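Local coordinates for outer membrane protein Omp121 (Bacteroides thetaiotaomicron, PDB 5FQ8) that probably imports a nutrient across the outer membrane as a TonB-dependent receptor, and binds calcium and magnesium ions, at residues D580-G585 against M654-N659; F663-Y668 against R700-L705; M537-V542 against S567-E572. All blocks are in the same frame, centred on the assembly; numbering follows the deposited sequence.

All three contacts join strands of the barrel wall, and together they span strands 538-549, 558-569, 582-596, 643-656, 661-680 and 697-712, which are successive neighbours in that wall. Contact 1 is the middle member. Its G585 O lies 3.2 Å from S571 N of contact 3, a probable hydrogen bond, and M654 O lies 2.9 Å from F663 N of contact 2, also a probable one. The centres of contacts 1 and 3 are about 16 Å apart, and contact 2 is about 19 Å from each. Contacts 2 and 3 do not touch; their nearest atoms are about 8 Å apart. None of the three lies at the calcium, magnesium or lipid sites.

Contact 1: residues D580-G585 against M654-N659; sequences DVITFG and MAFFKN
A655 and F584 exchange backbone hydrogen bonds, A655 N giving to F584 O (2.7 Å) and F584 N to A655 O (3.2 Å). A655 O also takes a weak, bent bond from T583 N. Farther along, F657 N reaches V581 O at 3.1 Å, arriving well above the carbonyl plane (42° out of it). The T583 hydroxyl takes a weak bond from N659 N: OG1 stands anti to the carbonyl carbon (chi1 -51°), which aims it into the turn after strand 643-656. F657, K658 and N659 all have left-handed backbone angles, and they reverse the chain toward strand 661-680.

Because T583 and F584 both face A655, the pairing is a classic beta bulge, set at the corner the chain turns at T583, near the start of strand 582-596. A655 is short enough for its CB to meet the CB atoms of both residues.

I582 and V581 pack against the two phenylalanines. I582 and F656 lie side by side, CG1 of I582 being 4.1 Å from CD1 of F656, while V581 O sits at the edge of the F656 ring. Putting an alanine in place of F656 removes the ring, which would probably open a gap beside I582 and leave L661 without that packing partner. F657 runs alongside V581, its CE1 3.7 Å from V581 CG1, and one face of its ring is covered by F656 CB.

Charge enters at the exposed end, where D580 OD1 and K658 NZ form a long salt bridge of 3.8 Å.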
ATOM      1  N   ASP B 580       3.962 -59.515 -41.751  1.00 52.36           N
ATOM      2  CA  ASP B 580       2.524 -59.775 -41.510  1.00 51.69           C
ATOM      3  C   ASP B 580       2.314 -60.295 -40.098  1.00 49.49           C
ATOM      4  O   ASP B 580       1.187 -60.382 -39.630  1.00 45.01           O
ATOM      5  CB  ASP B 580       1.873 -60.718 -42.532  1.00 55.92           C
ATOM      6  CG  ASP B 580       0.365 -60.553 -42.599  1.00 61.03           C
ATOM      7  OD1 ASP B 580      -0.100 -59.397 -42.488  1.00 59.36           O
ATOM      8  OD2 ASP B 580      -0.351 -61.573 -42.758  1.00 66.14           O
ATOM      9  N   VAL B 581       3.410 -60.612 -39.413  1.00 55.49           N
ATOM     10  CA  VAL B 581       3.365 -60.873 -37.978  1.00 54.72           C
ATOM     11  C   VAL B 581       3.884 -59.636 -37.262  1.00 55.29           C
ATOM     12  O   VAL B 581       3.422 -59.286 -36.171  1.00 53.29           O
ATOM     13  CB  VAL B 581       4.179 -62.123 -37.599  1.00 45.22           C
ATOM     14  CG1 VAL B 581       4.745 -61.996 -36.199  1.00 51.87           C
ATOM     15  CG2 VAL B 581       3.300 -63.335 -37.657  1.00 58.99           C
ATOM     16  N   ILE B 582       4.825 -58.953 -37.900  1.00 78.70           N
ATOM     17  CA  ILE B 582       5.435 -57.743 -37.381  1.00 42.81           C
ATOM     18  C   ILE B 582       4.837 -56.571 -38.150  1.00 43.35           C
ATOM     19  O   ILE B 582       5.226 -56.295 -39.286  1.00 43.01           O
ATOM     20  CB  ILE B 582       6.955 -57.796 -37.516  1.00 43.12           C
ATOM     21  CG1 ILE B 582       7.483 -59.073 -36.894  1.00 43.58           C
ATOM     22  CG2 ILE B 582       7.577 -56.602 -36.853  1.00 42.25           C
ATOM     23  CD1 ILE B 582       8.911 -59.290 -37.192  1.00 44.08           C
ATOM     24  N   THR B 583       3.885 -55.879 -37.534  1.00 41.75           N
ATOM     25  CA  THR B 583       3.284 -54.729 -38.194  1.00 41.45           C
ATOM     26  C   THR B 583       4.286 -53.596 -38.358  1.00 41.09           C
ATOM     27  O   THR B 583       4.319 -52.930 -39.396  1.00 44.56           O
ATOM     28  CB  THR B 583       2.082 -54.231 -37.398  1.00 40.71           C
ATOM     29  OG1 THR B 583       1.199 -55.315 -37.104  1.00 41.04           O
ATOM     30  CG2 THR B 583       1.343 -53.180 -38.182  1.00 43.39           C
ATOM     31  N   PHE B 584       5.100 -53.357 -37.341  1.00 54.64           N
ATOM     32  CA  PHE B 584       5.972 -52.197 -37.313  1.00 48.81           C
ATOM     33  C   PHE B 584       7.184 -52.536 -36.461  1.00 47.74           C
ATOM     34  O   PHE B 584       7.064 -53.214 -35.441  1.00 54.52           O
ATOM     35  CB  PHE B 584       5.222 -50.975 -36.762  1.00 53.25           C
ATOM     36  CG  PHE B 584       5.971 -49.682 -36.890  1.00 38.77           C
ATOM     37  CD1 PHE B 584       6.258 -49.154 -38.134  1.00 39.20           C
ATOM     38  CD2 PHE B 584       6.362 -48.981 -35.764  1.00 37.97           C
ATOM     39  CE1 PHE B 584       6.941 -47.963 -38.257  1.00 38.86           C
ATOM     40  CE2 PHE B 584       7.045 -47.794 -35.879  1.00 37.64           C
ATOM     41  CZ  PHE B 584       7.336 -47.282 -37.128  1.00 41.01           C
ATOM     42  N   GLY B 585       8.350 -52.095 -36.914  1.00 42.09           N
ATOM     43  CA  GLY B 585       9.594 -52.314 -36.212  1.00 40.16           C
ATOM     44  C   GLY B 585      10.582 -51.220 -36.547  1.00 49.99           C
ATOM     45  O   GLY B 585      11.129 -51.179 -37.650  1.00 40.65           O
ATOM     46  N   MET B 654       7.928 -51.482 -31.646  1.00 37.42           N
ATOM     47  CA  MET B 654       7.441 -52.559 -32.493  1.00 38.20           C
ATOM     48  C   MET B 654       5.952 -52.783 -32.292  1.00 38.02           C
ATOM     49  O   MET B 654       5.437 -52.671 -31.179  1.00 37.43           O
ATOM     50  CB  MET B 654       8.172 -53.871 -32.229  1.00 38.83           C
ATOM     51  CG  MET B 654       9.593 -53.915 -32.704  1.00 39.30           C
ATOM     52  SD  MET B 654      10.274 -55.543 -32.481  1.00 40.13           S
ATOM     53  CE  MET B 654      11.911 -55.325 -33.124  1.00 40.64           C
ATOM     54  N   ALA B 655       5.270 -53.121 -33.379  1.00 38.58           N
ATOM     55  CA  ALA B 655       3.871 -53.507 -33.336  1.00 38.59           C
ATOM     56  C   ALA B 655       3.717 -54.860 -34.008  1.00 39.53           C
ATOM     57  O   ALA B 655       4.541 -55.254 -34.833  1.00 40.19           O
ATOM     58  CB  ALA B 655       2.984 -52.465 -34.008  1.00 38.33           C
ATOM     59  N   PHE B 656       2.665 -55.581 -33.635  1.00 39.63           N
ATOM     60  CA  PHE B 656       2.440 -56.920 -34.158  1.00 45.36           C
ATOM     61  C   PHE B 656       0.956 -57.138 -34.410  1.00 44.93           C
ATOM     62  O   PHE B 656       0.104 -56.432 -33.870  1.00 48.87           O
ATOM     63  CB  PHE B 656       2.944 -58.003 -33.198  1.00 40.70           C
ATOM     64  CG  PHE B 656       4.343 -57.789 -32.706  1.00 40.51           C
ATOM     65  CD1 PHE B 656       5.424 -58.175 -33.473  1.00 41.18           C
ATOM     66  CD2 PHE B 656       4.575 -57.227 -31.463  1.00 39.70           C
ATOM     67  CE1 PHE B 656       6.710 -57.997 -33.017  1.00 47.28           C
ATOM     68  CE2 PHE B 656       5.855 -57.034 -31.008  1.00 39.56           C
ATOM     69  CZ  PHE B 656       6.927 -57.418 -31.781  1.00 40.23           C
ATOM     70  N   PHE B 657       0.666 -58.140 -35.233  1.00 59.37           N
ATOM     71  CA  PHE B 657      -0.688 -58.640 -35.469  1.00 41.87           C
ATOM     72  C   PHE B 657      -1.667 -57.501 -35.726  1.00 41.36           C
ATOM     73  O   PHE B 657      -2.659 -57.331 -35.021  1.00 40.93           O
ATOM     74  CB  PHE B 657      -1.152 -59.496 -34.300  1.00 41.77           C
ATOM     75  CG  PHE B 657      -0.125 -60.488 -33.827  1.00 42.14           C
ATOM     76  CD1 PHE B 657       0.632 -61.216 -34.726  1.00 43.87           C
ATOM     77  CD2 PHE B 657       0.095 -60.675 -32.476  1.00 41.65           C
ATOM     78  CE1 PHE B 657       1.582 -62.118 -34.278  1.00 44.23           C
ATOM     79  CE2 PHE B 657       1.043 -61.569 -32.020  1.00 42.01           C
ATOM     80  CZ  PHE B 657       1.787 -62.292 -32.919  1.00 42.87           C
ATOM     81  N   LYS B 658      -1.355 -56.711 -36.751  1.00 41.46           N
ATOM     82  CA  LYS B 658      -2.137 -55.536 -37.153  1.00 41.05           C
ATOM     83  C   LYS B 658      -2.444 -54.633 -35.958  1.00 40.79           C
ATOM     84  O   LYS B 658      -3.599 -54.334 -35.649  1.00 39.74           O
ATOM     85  CB  LYS B 658      -3.436 -55.940 -37.862  1.00 41.60           C
ATOM     86  CG  LYS B 658      -3.245 -56.796 -39.089  1.00 42.66           C
ATOM     87  CD  LYS B 658      -2.884 -55.996 -40.317  1.00 42.91           C
ATOM     88  CE  LYS B 658      -2.515 -56.925 -41.484  1.00 49.48           C
ATOM     89  NZ  LYS B 658      -3.556 -57.946 -41.801  1.00 44.72           N
ATOM     90  N   ASN B 659      -1.376 -54.212 -35.278  1.00 42.85           N
ATOM     91  CA  ASN B 659      -1.432 -53.287 -34.151  1.00 38.55           C
ATOM     92  C   ASN B 659      -2.170 -53.846 -32.946  1.00 41.56           C
ATOM     93  O   ASN B 659      -2.554 -53.086 -32.059  1.00 42.79           O
ATOM     94  CB  ASN B 659      -2.060 -51.954 -34.555  1.00 38.12           C
ATOM     95  CG  ASN B 659      -1.036 -50.946 -34.953  1.00 48.98           C
ATOM     96  OD1 ASN B 659      -0.460 -50.262 -34.104  1.00 44.80           O
ATOM     97  ND2 ASN B 659      -0.792 -50.836 -36.250  1.00 38.45           N
TER

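Contact 2: residues F663-Y668 against R700-L705; sequences FDVSYY and RGIELL
The ring of Y668 lies over G701, filling the hollow left by a residue without a side chain; glycine lets the ring rest directly on its backbone. G701 N stands 3.2 Å above the plane of the Y668 ring, and G701 CA makes a CH-pi contact over the same face, 4.0 Å from the ring centroid. CG of Y668 sits between the backbone N and the carbonyl carbon (chi1 58°), a turn that swings the ring across to the next strand. Such tyrosine-glycine pairs, called mortise-tenon joints, are known from transmembrane barrels. Beyond the glycine, the side chains of E703 and Y668 run at about a right angle, with the carboxylate plane turned 43° from the ring; OE2 is 3.5 Å from Y668 CE2.

On the opposite face the bumps are apolar. The I702 branches lie alongside the Y667 ring (CG1 to CE1 3.5 Å), and CD1 of L704 settles beside CG2 of V665.

Regular antiparallel bonds, such as S666 N to E703 O at 2.7 Å, keep these pairs level. A water also donates to D664 OD2 and to E703 O, and it bonds S666 OG.

The two faces thus differ in chemistry. D664 is salt-bridged to R588, E703 to R89, and Y668 OH is bonded to N727, so this largely polar side, which L705 shares, is consistent with an interior facing the plug, whereas V665, Y667, I702 and L704 suit a lipid-facing wall.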
ATOM      1  N   PHE B 663       4.690 -52.145 -28.397  1.00 35.98           N
ATOM      2  CA  PHE B 663       5.524 -51.736 -27.276  1.00 35.46           C
ATOM      3  C   PHE B 663       6.532 -50.689 -27.725  1.00 35.29           C
ATOM      4  O   PHE B 663       6.970 -50.674 -28.874  1.00 35.78           O
ATOM      5  CB  PHE B 663       6.277 -52.911 -26.636  1.00 35.86           C
ATOM      6  CG  PHE B 663       7.546 -53.277 -27.350  1.00 36.47           C
ATOM      7  CD1 PHE B 663       8.751 -52.691 -27.007  1.00 36.26           C
ATOM      8  CD2 PHE B 663       7.533 -54.212 -28.364  1.00 37.31           C
ATOM      9  CE1 PHE B 663       9.905 -53.013 -27.671  1.00 36.86           C
ATOM     10  CE2 PHE B 663       8.685 -54.548 -29.023  1.00 37.91           C
ATOM     11  CZ  PHE B 663       9.874 -53.948 -28.682  1.00 37.69           C
ATOM     12  N   ASP B 664       6.916 -49.827 -26.788  1.00 34.62           N
ATOM     13  CA  ASP B 664       7.887 -48.766 -27.021  1.00 34.39           C
ATOM     14  C   ASP B 664       8.799 -48.713 -25.812  1.00 34.07           C
ATOM     15  O   ASP B 664       8.313 -48.714 -24.681  1.00 33.61           O
ATOM     16  CB  ASP B 664       7.192 -47.415 -27.249  1.00 33.82           C
ATOM     17  CG  ASP B 664       8.146 -46.331 -27.679  1.00 33.69           C
ATOM     18  OD1 ASP B 664       8.443 -46.222 -28.877  1.00 34.16           O
ATOM     19  OD2 ASP B 664       8.597 -45.572 -26.816  1.00 33.15           O
ATOM     20  N   VAL B 665      10.112 -48.712 -26.048  1.00 34.38           N
ATOM     21  CA  VAL B 665      11.112 -48.671 -24.987  1.00 34.18           C
ATOM     22  C   VAL B 665      12.149 -47.618 -25.322  1.00 34.07           C
ATOM     23  O   VAL B 665      12.694 -47.610 -26.427  1.00 34.58           O
ATOM     24  CB  VAL B 665      11.811 -50.026 -24.786  1.00 34.84           C
ATOM     25  CG1 VAL B 665      12.738 -49.960 -23.582  1.00 34.60           C
ATOM     26  CG2 VAL B 665      10.803 -51.102 -24.602  1.00 35.05           C
ATOM     27  N   SER B 666      12.448 -46.758 -24.362  1.00 33.46           N
ATOM     28  CA  SER B 666      13.476 -45.744 -24.518  1.00 36.96           C
ATOM     29  C   SER B 666      14.458 -45.814 -23.360  1.00 36.85           C
ATOM     30  O   SER B 666      14.072 -46.091 -22.224  1.00 34.35           O
ATOM     31  CB  SER B 666      12.857 -44.367 -24.606  1.00 34.65           C
ATOM     32  OG  SER B 666      11.959 -44.321 -25.691  1.00 37.50           O
ATOM     33  N   TYR B 667      15.731 -45.584 -23.668  1.00 33.55           N
ATOM     34  CA  TYR B 667      16.796 -45.479 -22.678  1.00 33.48           C
ATOM     35  C   TYR B 667      17.512 -44.160 -22.898  1.00 33.25           C
ATOM     36  O   TYR B 667      18.018 -43.910 -23.992  1.00 33.66           O
ATOM     37  CB  TYR B 667      17.788 -46.631 -22.799  1.00 34.25           C
ATOM     38  CG  TYR B 667      17.247 -47.983 -22.413  1.00 53.41           C
ATOM     39  CD1 TYR B 667      17.296 -48.418 -21.102  1.00 34.32           C
ATOM     40  CD2 TYR B 667      16.711 -48.842 -23.371  1.00 51.29           C
ATOM     41  CE1 TYR B 667      16.816 -49.653 -20.749  1.00 34.62           C
ATOM     42  CE2 TYR B 667      16.228 -50.084 -23.026  1.00 42.22           C
ATOM     43  CZ  TYR B 667      16.281 -50.480 -21.712  1.00 42.17           C
ATOM     44  OH  TYR B 667      15.801 -51.708 -21.349  1.00 41.04           O
ATOM     45  N   TYR B 668      17.570 -43.331 -21.865  1.00 32.65           N
ATOM     46  CA  TYR B 668      18.076 -41.971 -21.988  1.00 32.35           C
ATOM     47  C   TYR B 668      19.120 -41.672 -20.929  1.00 32.25           C
ATOM     48  O   TYR B 668      19.096 -42.213 -19.825  1.00 32.11           O
ATOM     49  CB  TYR B 668      16.966 -40.955 -21.874  1.00 31.67           C
ATOM     50  CG  TYR B 668      16.208 -41.044 -20.585  1.00 31.12           C
ATOM     51  CD1 TYR B 668      16.626 -40.361 -19.457  1.00 30.69           C
ATOM     52  CD2 TYR B 668      15.059 -41.790 -20.503  1.00 31.05           C
ATOM     53  CE1 TYR B 668      15.926 -40.439 -18.290  1.00 30.23           C
ATOM     54  CE2 TYR B 668      14.357 -41.874 -19.345  1.00 30.59           C
ATOM     55  CZ  TYR B 668      14.793 -41.203 -18.244  1.00 30.18           C
ATOM     56  OH  TYR B 668      14.062 -41.303 -17.103  1.00 29.76           O
ATOM     57  N   ARG B 700      18.963 -40.289 -15.729  1.00 33.71           N
ATOM     58  CA  ARG B 700      19.027 -41.502 -16.534  1.00 31.01           C
ATOM     59  C   ARG B 700      17.838 -42.377 -16.195  1.00 30.88           C
ATOM     60  O   ARG B 700      17.380 -42.399 -15.049  1.00 30.50           O
ATOM     61  CB  ARG B 700      20.291 -42.326 -16.262  1.00 36.78           C
ATOM     62  CG  ARG B 700      21.598 -41.753 -16.730  1.00 39.56           C
ATOM     63  CD  ARG B 700      22.721 -42.804 -16.650  1.00 44.58           C
ATOM     64  NE  ARG B 700      22.641 -43.669 -15.475  1.00 49.31           N
ATOM     65  CZ  ARG B 700      23.657 -44.393 -15.018  1.00 54.78           C
ATOM     66  NH1 ARG B 700      24.832 -44.342 -15.628  1.00 59.37           N
ATOM     67  NH2 ARG B 700      23.502 -45.160 -13.946  1.00 59.60           N
ATOM     68  N   GLY B 701      17.361 -43.130 -17.175  1.00 31.24           N
ATOM     69  CA  GLY B 701      16.292 -44.061 -16.885  1.00 31.21           C
ATOM     70  C   GLY B 701      15.764 -44.813 -18.078  1.00 31.65           C
ATOM     71  O   GLY B 701      16.396 -44.890 -19.129  1.00 32.12           O
ATOM     72  N   ILE B 702      14.581 -45.378 -17.876  1.00 31.51           N
ATOM     73  CA  ILE B 702      13.923 -46.251 -18.838  1.00 31.94           C
ATOM     74  C   ILE B 702      12.484 -45.792 -18.983  1.00 31.48           C
ATOM     75  O   ILE B 702      11.801 -45.566 -17.981  1.00 31.00           O
ATOM     76  CB  ILE B 702      13.953 -47.725 -18.392  1.00 32.42           C
ATOM     77  CG1 ILE B 702      15.348 -48.149 -17.976  1.00 32.83           C
ATOM     78  CG2 ILE B 702      13.502 -48.616 -19.504  1.00 32.98           C
ATOM     79  CD1 ILE B 702      15.376 -49.529 -17.379  1.00 33.70           C
ATOM     80  N   GLU B 703      12.021 -45.678 -20.223  1.00 31.68           N
ATOM     81  CA  GLU B 703      10.630 -45.379 -20.529  1.00 31.39           C
ATOM     82  C   GLU B 703      10.091 -46.522 -21.363  1.00 31.97           C
ATOM     83  O   GLU B 703      10.561 -46.756 -22.480  1.00 32.48           O
ATOM     84  CB  GLU B 703      10.484 -44.050 -21.283  1.00 31.09           C
ATOM     85  CG  GLU B 703      10.792 -42.810 -20.469  1.00 32.13           C
ATOM     86  CD  GLU B 703      11.100 -41.599 -21.319  1.00 34.45           C
ATOM     87  OE1 GLU B 703      10.974 -41.689 -22.553  1.00 39.65           O
ATOM     88  OE2 GLU B 703      11.476 -40.556 -20.749  1.00 33.00           O
ATOM     89  N   LEU B 704       9.100 -47.217 -20.831  1.00 31.92           N
ATOM     90  CA  LEU B 704       8.591 -48.434 -21.434  1.00 32.51           C
ATOM     91  C   LEU B 704       7.078 -48.355 -21.535  1.00 32.29           C
ATOM     92  O   LEU B 704       6.405 -48.022 -20.558  1.00 31.78           O
ATOM     93  CB  LEU B 704       9.030 -49.637 -20.606  1.00 32.84           C
ATOM     94  CG  LEU B 704       8.296 -50.957 -20.690  1.00 33.33           C
ATOM     95  CD1 LEU B 704       8.363 -51.472 -22.096  1.00 33.98           C
ATOM     96  CD2 LEU B 704       8.971 -51.901 -19.739  1.00 33.59           C
ATOM     97  N   LEU B 705       6.553 -48.657 -22.713  1.00 32.70           N
ATOM     98  CA  LEU B 705       5.120 -48.691 -22.963  1.00 32.62           C
ATOM     99  C   LEU B 705       4.752 -50.009 -23.635  1.00 33.35           C
ATOM    100  O   LEU B 705       5.451 -50.464 -24.540  1.00 33.92           O
ATOM    101  CB  LEU B 705       4.705 -47.501 -23.826  1.00 32.37           C
ATOM    102  CG  LEU B 705       3.316 -47.390 -24.445  1.00 32.41           C
ATOM    103  CD1 LEU B 705       2.284 -47.291 -23.372  1.00 31.95           C
ATOM    104  CD2 LEU B 705       3.259 -46.188 -25.335  1.00 32.24           C
TER
HETATM  105  O   HOH W   1       9.245 -45.255 -24.423  1.00 18.92           O

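Contact 3: residues M537-V542 against S567-E572; sequences MLYLTV and SFIFSE
Strands 538-549 and 558-569 form a beta hairpin of the barrel wall, and the contact lies at its open end, where the first strand starts and the second gives way to a loop. Three backbone bonds close it. Y539 N points almost straight at S567 O (2.9 Å, 178° at the hydrogen), and S567 N returns to Y539 O. One step on, I569 N reaches M537 O at 2.8 Å, in the carbonyl plane.

L538 and F568 share a face of the sheet, one that fits a wall turned toward lipid, and L538 brings CD2 to within 3.6 Å of CD1 of F568. M537 comes in alongside F568 from the loop before the strand. Its chain is fully extended, with CG anti to the backbone N (chi1 177°), and this carries the terminal CE to 3.8 Å from F568 CE1. A long, unbranched methionine suits this place, since it can follow the ring and still bring CE near the carbonyl of E572. F570 CA lies over one face of the F568 ring, toward the rim.

The other face carries Y539 and S567. The edge of the Y539 ring meets the tip of I569, CE2 to CD1 at 3.4 Å. The tyrosine hydroxyl makes a weak bond to N536, and the Y539 side chain also touches A39, near the start of the plug region.

S567 is buried, and its OG is satisfied by K586 NZ of strand 582-596. A small serine opposite Y539 thus gives the lysine amine a polar mate, and the hydrogen bond ties the hairpin sideways to the next strand of the wall.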
ATOM      1  N   MET B 537      12.692 -45.842 -44.873  1.00 48.06           N
ATOM      2  CA  MET B 537      13.326 -46.884 -44.083  1.00 43.59           C
ATOM      3  C   MET B 537      14.396 -46.279 -43.187  1.00 42.29           C
ATOM      4  O   MET B 537      14.499 -46.624 -42.004  1.00 41.78           O
ATOM      5  CB  MET B 537      13.911 -47.943 -45.019  1.00 46.04           C
ATOM      6  CG  MET B 537      14.686 -49.096 -44.391  1.00 48.86           C
ATOM      7  SD  MET B 537      15.352 -50.199 -45.670  1.00 50.45           S
ATOM      8  CE  MET B 537      15.943 -51.582 -44.716  1.00 52.52           C
ATOM      9  N   LEU B 538      15.204 -45.392 -43.756  1.00 42.48           N
ATOM     10  CA  LEU B 538      16.258 -44.676 -43.049  1.00 42.07           C
ATOM     11  C   LEU B 538      15.908 -43.199 -43.001  1.00 41.41           C
ATOM     12  O   LEU B 538      15.832 -42.538 -44.039  1.00 41.76           O
ATOM     13  CB  LEU B 538      17.609 -44.861 -43.730  1.00 42.92           C
ATOM     14  CG  LEU B 538      18.382 -46.133 -43.429  1.00 51.00           C
ATOM     15  CD1 LEU B 538      19.510 -46.265 -44.420  1.00 48.51           C
ATOM     16  CD2 LEU B 538      18.926 -46.082 -42.028  1.00 42.82           C
ATOM     17  N   TYR B 539      15.706 -42.687 -41.801  1.00 40.49           N
ATOM     18  CA  TYR B 539      15.437 -41.280 -41.587  1.00 39.82           C
ATOM     19  C   TYR B 539      16.564 -40.694 -40.756  1.00 46.87           C
ATOM     20  O   TYR B 539      16.991 -41.303 -39.774  1.00 39.26           O
ATOM     21  CB  TYR B 539      14.104 -41.095 -40.890  1.00 45.64           C
ATOM     22  CG  TYR B 539      12.905 -41.416 -41.740  1.00 49.02           C
ATOM     23  CD1 TYR B 539      12.506 -40.562 -42.758  1.00 50.48           C
ATOM     24  CD2 TYR B 539      12.144 -42.546 -41.496  1.00 45.74           C
ATOM     25  CE1 TYR B 539      11.393 -40.834 -43.514  1.00 52.31           C
ATOM     26  CE2 TYR B 539      11.032 -42.828 -42.245  1.00 50.15           C
ATOM     27  CZ  TYR B 539      10.661 -41.974 -43.254  1.00 56.10           C
ATOM     28  OH  TYR B 539       9.547 -42.262 -44.007  1.00 64.98           O
ATOM     29  N   LEU B 540      17.047 -39.528 -41.153  1.00 44.38           N
ATOM     30  CA  LEU B 540      18.142 -38.868 -40.466  1.00 40.85           C
ATOM     31  C   LEU B 540      17.823 -37.391 -40.304  1.00 39.92           C
ATOM     32  O   LEU B 540      17.180 -36.783 -41.162  1.00 40.74           O
ATOM     33  CB  LEU B 540      19.449 -39.038 -41.228  1.00 41.80           C
ATOM     34  CG  LEU B 540      20.720 -38.515 -40.573  1.00 42.66           C
ATOM     35  CD1 LEU B 540      21.207 -39.492 -39.537  1.00 46.74           C
ATOM     36  CD2 LEU B 540      21.776 -38.277 -41.621  1.00 46.78           C
ATOM     37  N   THR B 541      18.278 -36.815 -39.196  1.00 37.94           N
ATOM     38  CA  THR B 541      18.005 -35.414 -38.916  1.00 37.34           C
ATOM     39  C   THR B 541      19.191 -34.762 -38.227  1.00 40.57           C
ATOM     40  O   THR B 541      19.746 -35.319 -37.279  1.00 37.00           O
ATOM     41  CB  THR B 541      16.757 -35.282 -38.052  1.00 36.51           C
ATOM     42  OG1 THR B 541      15.763 -36.188 -38.531  1.00 36.74           O
ATOM     43  CG2 THR B 541      16.227 -33.886 -38.128  1.00 36.06           C
ATOM     44  N   VAL B 542      19.563 -33.573 -38.687  1.00 39.82           N
ATOM     45  CA  VAL B 542      20.660 -32.812 -38.099  1.00 46.00           C
ATOM     46  C   VAL B 542      20.151 -31.424 -37.740  1.00 56.57           C
ATOM     47  O   VAL B 542      19.704 -30.681 -38.621  1.00 61.60           O
ATOM     48  CB  VAL B 542      21.853 -32.720 -39.058  1.00 47.58           C
ATOM     49  CG1 VAL B 542      22.821 -31.670 -38.584  1.00 42.72           C
ATOM     50  CG2 VAL B 542      22.530 -34.044 -39.127  1.00 38.54           C
ATOM     51  N   SER B 567      16.599 -42.818 -37.293  1.00 38.39           N
ATOM     52  CA  SER B 567      15.507 -43.768 -37.173  1.00 38.38           C
ATOM     53  C   SER B 567      15.631 -44.767 -38.304  1.00 39.36           C
ATOM     54  O   SER B 567      15.807 -44.382 -39.461  1.00 39.86           O
ATOM     55  CB  SER B 567      14.154 -43.073 -37.230  1.00 37.83           C
ATOM     56  OG  SER B 567      13.109 -44.018 -37.221  1.00 37.92           O
ATOM     57  N   PHE B 568      15.542 -46.042 -37.963  1.00 41.05           N
ATOM     58  CA  PHE B 568      15.703 -47.132 -38.915  1.00 40.62           C
ATOM     59  C   PHE B 568      14.500 -48.049 -38.768  1.00 40.61           C
ATOM     60  O   PHE B 568      14.352 -48.722 -37.748  1.00 40.34           O
ATOM     61  CB  PHE B 568      17.015 -47.857 -38.651  1.00 41.14           C
ATOM     62  CG  PHE B 568      17.216 -49.092 -39.460  1.00 42.15           C
ATOM     63  CD1 PHE B 568      17.274 -49.039 -40.834  1.00 42.89           C
ATOM     64  CD2 PHE B 568      17.407 -50.306 -38.833  1.00 43.13           C
ATOM     65  CE1 PHE B 568      17.487 -50.180 -41.560  1.00 45.60           C
ATOM     66  CE2 PHE B 568      17.616 -51.447 -39.550  1.00 43.38           C
ATOM     67  CZ  PHE B 568      17.660 -51.388 -40.916  1.00 44.10           C
ATOM     68  N   ILE B 569      13.616 -48.034 -39.759  1.00 40.92           N
ATOM     69  CA  ILE B 569      12.445 -48.897 -39.751  1.00 41.01           C
ATOM     70  C   ILE B 569      12.830 -50.156 -40.512  1.00 42.05           C
ATOM     71  O   ILE B 569      12.803 -50.183 -41.738  1.00 42.73           O
ATOM     72  CB  ILE B 569      11.219 -48.225 -40.368  1.00 40.80           C
ATOM     73  CG1 ILE B 569      10.988 -46.864 -39.756  1.00 39.87           C
ATOM     74  CG2 ILE B 569       9.995 -49.067 -40.131  1.00 45.36           C
ATOM     75  CD1 ILE B 569      11.502 -45.785 -40.613  1.00 44.84           C
ATOM     76  N   PHE B 570      13.198 -51.199 -39.783  1.00 42.21           N
ATOM     77  CA  PHE B 570      13.525 -52.462 -40.415  1.00 43.22           C
ATOM     78  C   PHE B 570      12.296 -53.297 -40.712  1.00 43.49           C
ATOM     79  O   PHE B 570      12.441 -54.396 -41.243  1.00 44.74           O
ATOM     80  CB  PHE B 570      14.493 -53.254 -39.542  1.00 43.37           C
ATOM     81  CG  PHE B 570      14.085 -53.319 -38.113  1.00 42.55           C
ATOM     82  CD1 PHE B 570      13.199 -54.279 -37.674  1.00 42.58           C
ATOM     83  CD2 PHE B 570      14.589 -52.418 -37.206  1.00 57.78           C
ATOM     84  CE1 PHE B 570      12.819 -54.340 -36.358  1.00 41.87           C
ATOM     85  CE2 PHE B 570      14.211 -52.468 -35.885  1.00 47.70           C
ATOM     86  CZ  PHE B 570      13.321 -53.431 -35.461  1.00 46.00           C
ATOM     87  N   SER B 571      11.101 -52.825 -40.371  1.00 42.83           N
ATOM     88  CA  SER B 571       9.888 -53.486 -40.826  1.00 46.99           C
ATOM     89  C   SER B 571       9.897 -53.574 -42.337  1.00 48.71           C
ATOM     90  O   SER B 571      10.134 -54.647 -42.897  1.00 45.34           O
ATOM     91  CB  SER B 571       8.648 -52.739 -40.371  1.00 43.90           C
ATOM     92  OG  SER B 571       8.446 -52.918 -38.996  1.00 46.30           O
ATOM     93  N   GLU B 572       9.622 -52.448 -42.994  1.00 54.34           N
ATOM     94  CA  GLU B 572       9.743 -52.371 -44.439  1.00 56.44           C
ATOM     95  C   GLU B 572      11.133 -52.807 -44.865  1.00 57.98           C
ATOM     96  O   GLU B 572      12.121 -52.512 -44.190  1.00 58.07           O
ATOM     97  CB  GLU B 572       9.469 -50.949 -44.911  1.00 68.06           C
ATOM     98  CG  GLU B 572       8.080 -50.470 -44.613  1.00 72.35           C
ATOM     99  CD  GLU B 572       7.912 -49.016 -44.948  1.00 70.37           C
ATOM    100  OE1 GLU B 572       8.665 -48.533 -45.816  1.00 71.47           O
ATOM    101  OE2 GLU B 572       7.045 -48.353 -44.334  1.00 77.52           O
TER